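PDB 6CHJ: diacylglycerol O-acyltransferase from Marinobacter hydrocarbonoclasticus, which probably transfers acyl groups from acyl-CoA to diacylglycerol, making triacylglycerol and free CoA, and is also known as a wax ester synthase. Local coordinates for residues 53-56 with 57-61; 132-135 with 136-140. All blocks are in the same frame, centred on the assembly; numbering follows the deposited sequence.

From the N terminus, the chain first leaves helix 39-49 through a loop that contact 1 (53-61) folds into two overlapping turns before strand 59-64 starts the two-stranded hairpin with 67-72. Much later, contact 2 (132-140) bends the chain from the end of strand 127-135, an inner strand of a mixed sheet, toward helix 141-150. Both loops are closed locally and in series, so neither encloses nor crosses the other. In space they come together, with centres about 11 Å apart: the Pro56 ring packs on Val139, CG to CG2 3.6 Å, while Leu138 reaches Pro56 and Gln59. The approach to the hairpin is thereby fastened to the strand-to-helix junction of the catalytic domain.

Contact 1: residues 53-56 with 57-61; sequences VTAP and FNQRL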
ATOM      1  N   VAL B  53      -4.245   2.172 -23.617  1.00 76.31           N
ATOM      2  CA  VAL B  53      -3.459   1.196 -22.872  1.00 75.95           C
ATOM      3  C   VAL B  53      -3.430  -0.087 -23.686  1.00 76.23           C
ATOM      4  O   VAL B  53      -4.483  -0.592 -24.077  1.00 82.50           O
ATOM      5  CB  VAL B  53      -4.050   0.921 -21.472  1.00 71.93           C
ATOM      6  CG1 VAL B  53      -3.321  -0.240 -20.795  1.00 72.04           C
ATOM      7  CG2 VAL B  53      -4.019   2.177 -20.598  1.00 75.05           C
ATOM      8  N   THR B  54      -2.238  -0.622 -23.933  1.00 78.20           N
ATOM      9  CA  THR B  54      -2.108  -1.874 -24.667  1.00 74.95           C
ATOM     10  C   THR B  54      -1.390  -2.915 -23.823  1.00 75.13           C
ATOM     11  O   THR B  54      -0.618  -2.586 -22.917  1.00 78.76           O
ATOM     12  CB  THR B  54      -1.359  -1.694 -25.994  1.00 78.42           C
ATOM     13  OG1 THR B  54      -1.475  -2.897 -26.777  1.00 83.23           O
ATOM     14  CG2 THR B  54       0.116  -1.380 -25.754  1.00 75.57           C
ATOM     15  N   ALA B  55      -1.653  -4.178 -24.160  1.00 75.24           N
ATOM     16  CA  ALA B  55      -1.147  -5.379 -23.517  1.00 69.63           C
ATOM     17  C   ALA B  55       0.331  -5.226 -23.199  1.00 72.58           C
ATOM     18  O   ALA B  55       1.070  -4.623 -23.988  1.00 74.28           O
ATOM     19  CB  ALA B  55      -1.389  -6.592 -24.414  1.00 70.71           C
ATOM     20  N   PRO B  56       0.799  -5.749 -22.050  1.00 76.70           N
ATOM     21  CA  PRO B  56      -0.057  -6.529 -21.140  1.00 74.21           C
ATOM     22  C   PRO B  56      -0.782  -5.685 -20.074  1.00 70.10           C
ATOM     23  O   PRO B  56      -1.432  -6.241 -19.177  1.00 70.02           O
ATOM     24  CB  PRO B  56       0.942  -7.492 -20.494  1.00 69.60           C
ATOM     25  CG  PRO B  56       2.238  -6.704 -20.458  1.00 63.08           C
ATOM     26  CD  PRO B  56       2.196  -5.685 -21.571  1.00 66.39           C
ATOM     27  N   PHE B  57      -0.694  -4.356 -20.193  1.00 64.29           N
ATOM     28  CA  PHE B  57      -1.185  -3.470 -19.147  1.00 63.22           C
ATOM     29  C   PHE B  57      -2.709  -3.350 -19.112  1.00 72.06           C
ATOM     30  O   PHE B  57      -3.238  -2.665 -18.226  1.00 67.41           O
ATOM     31  CB  PHE B  57      -0.572  -2.091 -19.318  1.00 64.94           C
ATOM     32  CG  PHE B  57       0.914  -2.087 -19.261  1.00 71.24           C
ATOM     33  CD1 PHE B  57       1.572  -1.815 -18.071  1.00 68.38           C
ATOM     34  CD2 PHE B  57       1.664  -2.354 -20.398  1.00 72.29           C
ATOM     35  CE1 PHE B  57       2.951  -1.815 -18.016  1.00 67.47           C
ATOM     36  CE2 PHE B  57       3.038  -2.353 -20.347  1.00 72.46           C
ATOM     37  CZ  PHE B  57       3.683  -2.077 -19.157  1.00 72.01           C
ATOM     38  N   ASN B  58      -3.428  -3.971 -20.045  1.00 70.64           N
ATOM     39  CA  ASN B  58      -4.884  -3.949 -20.026  1.00 70.85           C
ATOM     40  C   ASN B  58      -5.449  -5.309 -19.679  1.00 74.42           C
ATOM     41  O   ASN B  58      -6.656  -5.527 -19.808  1.00 75.34           O
ATOM     42  CB  ASN B  58      -5.449  -3.458 -21.364  1.00 70.68           C
ATOM     43  CG  ASN B  58      -5.214  -4.434 -22.508  1.00 73.24           C
ATOM     44  OD1 ASN B  58      -4.300  -5.261 -22.481  1.00 72.81           O
ATOM     45  ND2 ASN B  58      -6.058  -4.344 -23.522  1.00 74.39           N
ATOM     46  N   GLN B  59      -4.590  -6.230 -19.258  1.00 73.78           N
ATOM     47  CA  GLN B  59      -4.994  -7.558 -18.834  1.00 72.25           C
ATOM     48  C   GLN B  59      -5.365  -7.527 -17.359  1.00 67.11           C
ATOM     49  O   GLN B  59      -4.745  -6.820 -16.568  1.00 63.27           O
ATOM     50  CB  GLN B  59      -3.848  -8.546 -19.074  1.00 74.91           C
ATOM     51  CG  GLN B  59      -3.403  -8.619 -20.527  1.00 72.91           C
ATOM     52  CD  GLN B  59      -4.512  -9.145 -21.427  1.00 81.34           C
ATOM     53  OE1 GLN B  59      -5.124 -10.181 -21.139  1.00 82.37           O
ATOM     54  NE2 GLN B  59      -4.792  -8.424 -22.513  1.00 77.12           N
ATOM     55  N   ARG B  60      -6.368  -8.301 -16.980  1.00 70.41           N
ATOM     56  CA  ARG B  60      -6.702  -8.367 -15.572  1.00 69.70           C
ATOM     57  C   ARG B  60      -7.052  -9.798 -15.221  1.00 71.72           C
ATOM     58  O   ARG B  60      -7.447 -10.584 -16.084  1.00 76.69           O
ATOM     59  CB  ARG B  60      -7.838  -7.397 -15.210  1.00 68.10           C
ATOM     60  CG  ARG B  60      -9.223  -7.939 -15.341  1.00 70.75           C
ATOM     61  CD  ARG B  60     -10.223  -6.948 -14.765  1.00 72.24           C
ATOM     62  NE  ARG B  60     -11.483  -7.592 -14.400  1.00 83.92           N
ATOM     63  CZ  ARG B  60     -11.656  -8.372 -13.333  1.00 81.58           C
ATOM     64  NH1 ARG B  60     -10.643  -8.622 -12.499  1.00 73.63           N
ATOM     65  NH2 ARG B  60     -12.848  -8.913 -13.103  1.00 83.47           N
ATOM     66  N   LEU B  61      -6.870 -10.135 -13.950  1.00 68.32           N
ATOM     67  CA  LEU B  61      -7.055 -11.506 -13.506  1.00 70.42           C
ATOM     68  C   LEU B  61      -8.534 -11.830 -13.374  1.00 74.67           C
ATOM     69  O   LEU B  61      -9.318 -11.039 -12.840  1.00 76.93           O
ATOM     70  CB  LEU B  61      -6.335 -11.751 -12.178  1.00 68.89           C
ATOM     71  CG  LEU B  61      -6.310 -13.210 -11.696  1.00 72.43           C
ATOM     72  CD1 LEU B  61      -5.642 -14.136 -12.718  1.00 68.14           C
ATOM     73  CD2 LEU B  61      -5.662 -13.355 -10.314  1.00 66.48           C
TER
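Phe57 and Pro56 lie side by side and point the same way in a tight double turn. The first turn, Thr54 to Phe57, has the cis proline in its third position, as in type VI turns, and is closed by Phe57 N on Thr54 O at 3.2 Å. The second is a type I turn from Pro56 to Gln59, in which Gln59 N donates to Pro56 O (3.2 Å), and it delivers the chain into strand 59-64.

Val53 packs its CG1 against the turn. With CG1 anti to the backbone N (chi1 172°), that methyl lies 3.6 Å from Phe57 CB and also covers the start of Asn58. Asn58 CG sits between its own backbone N and carbonyl carbon (chi1 68°), which brings OD1 to 3.3 Å from Ala55 CA, close to the Ala55 backbone but without a hydrogen bond to its N. The same oxygen accepts a bond of 3.2 Å from Gln59 NE2, the donor standing well above the carbonyl plane. Replacing Asn58 with an alanine removes OD1, which would probably leave Gln59 NE2 without this acceptor and its amide freer to turn.

Farther out, Trp115 meets the Phe57 ring edge-to-face and bonds through NE1 to Phe57 O, and Met147 of helix 141-150 touches both Pro56 and Phe57. The Phe57 ring is bordered from within the turn as well: Pro56 CD approaches CD2 obliquely at 3.6 Å, while Thr54 O lies at the ring edge, in plane, 3.4 Å from CD2.

Contact 2: residues 132-135 with 136-140; sequences TKVH and HSLVD
His135 holds Ser137, Leu138 and Val139 at the end of strand 127-135 through both its ring and its carbonyl. With CG anti to the backbone N (chi1 -159°), the imidazole turns its ND1 edge to the start of the loop, where ND1 accepts the Ser137 N-H at 3.0 Å, the donor tilted 25° from the ring plane. Ser137 CB packs against the same nitrogen at 3.3 Å. The other ring nitrogen, NE2, is hydrogen-bonded to Glu15, so two bonds fix the rotation of the imidazole. Ser137 OG turns to the backbone oxygen of Asp8.

His135 O is gripped twice. Val139 N approaches nearly along the C=O axis at 3.0 Å, whereas Leu138 N, at 2.8 Å, comes from above the carbonyl plane. Together they close the bend, through which residues 136-138 run with helical backbone angles but without regular helical bonds. Val134 packs against the far end of the bend: its CG1 meets Val139 CB at 3.8 Å, the two side chains crossing at a slant, and lies more loosely against Leu138 CD2.

The His136 CB points away from residues 132-135. One face of its ring is overlaid toward the rim by Val139 O and Asp140 CA, and Phe11 stacks with it. Asp140 occupies the N-cap of helix 141-150, its OD2 weakly bonded to Val142 N and its OD1 bonded to Ser143 OG. His135 to Asp140 carry the HHxxxD part of the HHxxxDG motif, the active-site signature of wax ester synthase/diacylglycerol acyltransferases and related CoA-dependent acyltransferases.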
ATOM      1  N   THR B 132       7.842   2.542 -11.012  1.00 44.70           N
ATOM      2  CA  THR B 132       6.919   1.644 -11.688  1.00 48.86           C
ATOM      3  C   THR B 132       6.834   0.324 -10.937  1.00 49.43           C
ATOM      4  O   THR B 132       7.854  -0.220 -10.521  1.00 50.63           O
ATOM      5  CB  THR B 132       7.373   1.395 -13.128  1.00 47.22           C
ATOM      6  OG1 THR B 132       7.532   2.656 -13.786  1.00 54.42           O
ATOM      7  CG2 THR B 132       6.368   0.558 -13.894  1.00 50.23           C
ATOM      8  N   LYS B 133       5.618  -0.194 -10.777  1.00 53.73           N
ATOM      9  CA  LYS B 133       5.360  -1.409 -10.006  1.00 48.13           C
ATOM     10  C   LYS B 133       4.519  -2.326 -10.876  1.00 50.00           C
ATOM     11  O   LYS B 133       3.423  -1.936 -11.294  1.00 56.15           O
ATOM     12  CB  LYS B 133       4.618  -1.069  -8.698  1.00 50.47           C
ATOM     13  CG  LYS B 133       4.267  -2.249  -7.804  1.00 51.77           C
ATOM     14  CD  LYS B 133       3.167  -1.942  -6.786  1.00 48.23           C
ATOM     15  CE  LYS B 133       3.437  -0.688  -5.956  1.00 50.16           C
ATOM     16  NZ  LYS B 133       3.092  -0.955  -4.519  1.00 43.64           N
ATOM     17  N   VAL B 134       5.015  -3.531 -11.165  1.00 47.04           N
ATOM     18  CA  VAL B 134       4.235  -4.503 -11.932  1.00 54.35           C
ATOM     19  C   VAL B 134       4.288  -5.855 -11.240  1.00 52.26           C
ATOM     20  O   VAL B 134       5.344  -6.271 -10.753  1.00 51.31           O
ATOM     21  CB  VAL B 134       4.716  -4.639 -13.393  1.00 55.69           C
ATOM     22  CG1 VAL B 134       3.777  -5.571 -14.176  1.00 54.59           C
ATOM     23  CG2 VAL B 134       4.758  -3.279 -14.063  1.00 57.49           C
ATOM     24  N   HIS B 135       3.155  -6.552 -11.222  1.00 50.37           N
ATOM     25  CA  HIS B 135       3.115  -7.870 -10.609  1.00 53.55           C
ATOM     26  C   HIS B 135       3.836  -8.905 -11.472  1.00 57.77           C
ATOM     27  O   HIS B 135       3.676  -8.940 -12.694  1.00 58.72           O
ATOM     28  CB  HIS B 135       1.672  -8.305 -10.367  1.00 53.36           C
ATOM     29  CG  HIS B 135       1.549  -9.379  -9.330  1.00 55.96           C
ATOM     30  ND1 HIS B 135       1.660 -10.718  -9.633  1.00 52.12           N
ATOM     31  CD2 HIS B 135       1.380  -9.307  -7.988  1.00 52.55           C
ATOM     32  CE1 HIS B 135       1.529 -11.428  -8.526  1.00 54.43           C
ATOM     33  NE2 HIS B 135       1.367 -10.596  -7.512  1.00 53.72           N
ATOM     34  N   HIS B 136       4.621  -9.771 -10.818  1.00 55.64           N
ATOM     35  CA  HIS B 136       5.391 -10.788 -11.537  1.00 64.29           C
ATOM     36  C   HIS B 136       4.494 -11.761 -12.312  1.00 60.83           C
ATOM     37  O   HIS B 136       4.908 -12.283 -13.353  1.00 66.59           O
ATOM     38  CB  HIS B 136       6.295 -11.552 -10.559  1.00 62.52           C
ATOM     39  CG  HIS B 136       7.549 -12.096 -11.177  1.00 67.27           C
ATOM     40  ND1 HIS B 136       7.555 -13.172 -12.041  1.00 69.40           N
ATOM     41  CD2 HIS B 136       8.844 -11.721 -11.039  1.00 69.50           C
ATOM     42  CE1 HIS B 136       8.795 -13.428 -12.416  1.00 67.23           C
ATOM     43  NE2 HIS B 136       9.598 -12.563 -11.821  1.00 68.64           N
ATOM     44  N   SER B 137       3.277 -12.022 -11.831  1.00 58.22           N
ATOM     45  CA  SER B 137       2.333 -12.819 -12.618  1.00 64.60           C
ATOM     46  C   SER B 137       2.037 -12.196 -13.974  1.00 65.10           C
ATOM     47  O   SER B 137       1.702 -12.915 -14.919  1.00 66.90           O
ATOM     48  CB  SER B 137       1.022 -13.003 -11.873  1.00 59.39           C
ATOM     49  OG  SER B 137       1.073 -14.189 -11.108  1.00 68.73           O
ATOM     50  N   LEU B 138       2.137 -10.872 -14.087  1.00 62.45           N
ATOM     51  CA  LEU B 138       1.802 -10.176 -15.320  1.00 64.90           C
ATOM     52  C   LEU B 138       3.030  -9.885 -16.174  1.00 63.31           C
ATOM     53  O   LEU B 138       2.972 -10.011 -17.399  1.00 68.20           O
ATOM     54  CB  LEU B 138       1.064  -8.868 -15.007  1.00 62.52           C
ATOM     55  CG  LEU B 138       0.416  -8.209 -16.222  1.00 65.48           C
ATOM     56  CD1 LEU B 138      -0.791  -9.030 -16.670  1.00 65.87           C
ATOM     57  CD2 LEU B 138       0.012  -6.769 -15.923  1.00 70.50           C
ATOM     58  N   VAL B 139       4.133  -9.471 -15.562  1.00 62.95           N
ATOM     59  CA  VAL B 139       5.391  -9.241 -16.265  1.00 66.99           C
ATOM     60  C   VAL B 139       6.541  -9.661 -15.355  1.00 67.82           C
ATOM     61  O   VAL B 139       6.648  -9.179 -14.222  1.00 63.41           O
ATOM     62  CB  VAL B 139       5.553  -7.768 -16.685  1.00 67.50           C
ATOM     63  CG1 VAL B 139       6.916  -7.532 -17.315  1.00 60.29           C
ATOM     64  CG2 VAL B 139       4.437  -7.342 -17.640  1.00 64.47           C
ATOM     65  N   ASP B 140       7.406 -10.550 -15.850  1.00 70.67           N
ATOM     66  CA  ASP B 140       8.586 -10.940 -15.082  1.00 70.54           C
ATOM     67  C   ASP B 140       9.522  -9.743 -14.906  1.00 69.05           C
ATOM     68  O   ASP B 140       9.265  -8.634 -15.387  1.00 70.79           O
ATOM     69  CB  ASP B 140       9.305 -12.110 -15.749  1.00 67.14           C
ATOM     70  CG  ASP B 140       9.874 -11.743 -17.094  1.00 75.22           C
ATOM     71  OD1 ASP B 140       9.170 -11.948 -18.111  1.00 86.17           O
ATOM     72  OD2 ASP B 140      11.008 -11.224 -17.138  1.00 72.67           O
TER